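Local coordinates for protein binary enterotoxin of Clostridium perfringens component a (Clostridium perfringens, PDB 5WTZ) that probably transfers ADP-ribose from NAD+ to actin, as the enzymatic component of a two-part iota-like enterotoxin, at residues Leu275-Lys278 with Ile279-Ser283. Sequence-based numbering, arbitrary orientation.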
loop_
_atom_site.group_PDB
_atom_site.type_symbol
_atom_site.label_atom_id
_atom_site.label_comp_id
_atom_site.label_asym_id
_atom_site.label_seq_id
_atom_site.Cartn_x
_atom_site.Cartn_y
_atom_site.Cartn_z
ATOM N N LEU A 275 9.321 -19.719 29.208
ATOM C CA LEU A 275 9.063 -19.180 27.879
ATOM C C LEU A 275 7.649 -19.494 27.420
ATOM O O LEU A 275 6.957 -18.621 26.898
ATOM C CB LEU A 275 10.067 -19.726 26.864
ATOM C CG LEU A 275 11.460 -19.100 26.853
ATOM C CD1 LEU A 275 12.458 -20.081 26.260
ATOM C CD2 LEU A 275 11.461 -17.796 26.077
ATOM N N GLU A 276 7.223 -20.743 27.606
ATOM C CA GLU A 276 5.862 -21.137 27.236
ATOM C C GLU A 276 4.801 -20.315 27.976
ATOM O O GLU A 276 3.804 -19.919 27.381
ATOM C CB GLU A 276 5.631 -22.631 27.501
ATOM C CG GLU A 276 6.538 -23.583 26.730
ATOM C CD GLU A 276 6.250 -23.635 25.240
ATOM O OE1 GLU A 276 5.417 -22.844 24.745
ATOM O OE2 GLU A 276 6.862 -24.484 24.555
ATOM N N GLU A 277 5.014 -20.070 29.263
ATOM C CA GLU A 277 4.059 -19.307 30.070
ATOM C C GLU A 277 3.907 -17.907 29.500
ATOM O O GLU A 277 2.799 -17.385 29.384
ATOM C CB GLU A 277 4.497 -19.217 31.544
ATOM C CG GLU A 277 3.441 -18.538 32.441
ATOM C CD GLU A 277 4.032 -17.756 33.620
ATOM O OE1 GLU A 277 5.263 -17.815 33.834
ATOM O OE2 GLU A 277 3.263 -17.071 34.333
ATOM N N LYS A 278 5.032 -17.292 29.157
ATOM C CA LYS A 278 4.999 -15.953 28.598
ATOM C C LYS A 278 4.269 -15.953 27.261
ATOM O O LYS A 278 3.434 -15.083 26.992
ATOM C CB LYS A 278 6.411 -15.400 28.429
ATOM C CG LYS A 278 7.160 -15.230 29.737
ATOM C CD LYS A 278 8.013 -13.975 29.728
ATOM C CE LYS A 278 9.097 -14.052 30.797
ATOM N NZ LYS A 278 10.208 -14.954 30.363
ATOM N N ILE A 279 4.591 -16.929 26.418
ATOM C CA ILE A 279 3.972 -17.028 25.100
ATOM C C ILE A 279 2.464 -17.257 25.248
ATOM O O ILE A 279 1.667 -16.639 24.537
ATOM C CB ILE A 279 4.620 -18.152 24.263
ATOM C CG1 ILE A 279 6.024 -17.721 23.814
ATOM C CG2 ILE A 279 3.763 -18.491 23.046
ATOM C CD1 ILE A 279 6.911 -18.874 23.384
ATOM N N SER A 280 2.097 -18.116 26.197
ATOM C CA SER A 280 0.696 -18.363 26.549
ATOM C C SER A 280 -0.040 -17.079 26.923
ATOM O O SER A 280 -1.124 -16.803 26.404
ATOM C CB SER A 280 0.601 -19.363 27.706
ATOM O OG SER A 280 0.694 -20.691 27.232
ATOM N N ASN A 281 0.560 -16.289 27.812
ATOM C CA ASN A 281 -0.086 -15.081 28.314
ATOM C C ASN A 281 -0.215 -14.002 27.236
ATOM O O ASN A 281 -1.283 -13.398 27.079
ATOM C CB ASN A 281 0.677 -14.558 29.547
ATOM C CG ASN A 281 0.505 -15.458 30.754
ATOM O OD1 ASN A 281 -0.477 -16.194 30.848
ATOM N ND2 ASN A 281 1.446 -15.397 31.696
ATOM N N ILE A 282 0.853 -13.769 26.477
ATOM C CA ILE A 282 0.788 -12.816 25.375
ATOM C C ILE A 282 -0.261 -13.265 24.345
ATOM O O ILE A 282 -1.077 -12.462 23.910
ATOM C CB ILE A 282 2.177 -12.630 24.688
ATOM C CG1 ILE A 282 3.210 -12.133 25.709
ATOM C CG2 ILE A 282 2.071 -11.685 23.465
ATOM C CD1 ILE A 282 4.652 -12.401 25.315
ATOM N N SER A 283 -0.258 -14.545 23.965
ATOM C CA SER A 283 -1.162 -15.013 22.908
ATOM C C SER A 283 -2.626 -14.941 23.370
ATOM O O SER A 283 -3.484 -14.513 22.601
ATOM C CB SER A 283 -0.801 -16.446 22.476
ATOM O OG SER A 283 -1.647 -16.940 21.443
HETATM O O HOH W 1 2.813 -21.507 25.345
#
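With chi1 at -83°, Ser280 folds OG back beside its own backbone N toward the preceding turn, while two successive bends, at chi1 and chi2, curl the Glu276 carboxylate round to the same face of the helix. A water sits between them. It gives one hydrogen to Glu276 OE1 (3.0 Å) and the other to Glu276 O (2.8 Å), and accepts a hydrogen bond from Ser280 OG at 3.0 Å. Glu276 O accepts two hydrogen bonds, from the water and, at 2.8 Å, from Ser280 N. The water on OE1 and Tyr260 OH, hydrogen-bonded to OE2, together hold the carboxylate's rotation.

One residue further on, Glu277 and Asn281 lie a turn apart with their carboxylate and amide planes 77° from each other. Glu277 OE2 lies 3.6 Å from Asn281 ND2; OE2 forms a salt bridge with Arg244 NH2, and ND2 hydrogen-bonds Asp245 OD2, so that both tie this face of helix 272-286 to helix 240-263.

On the buried side, Ile279 and Ile282 each bring CG1, set beside their own backbone N, against the carbonyl oxygen four residues earlier, CG1 of Ile279 lying 3.3 Å from Leu275 O and CG1 of Ile282 3.2 Å from Lys278 O. Both side chains also pack on Phe340, with Tyr260 against Ile279 and Ile246 against Ile282. These i to i+4 pairings are those of an amphipathic alpha-helix; helix 272-286 backs helix 240-263, which carries the NAD-binding residues Leu250 and Asn258, in the C-terminal ADP-ribosyltransferase domain.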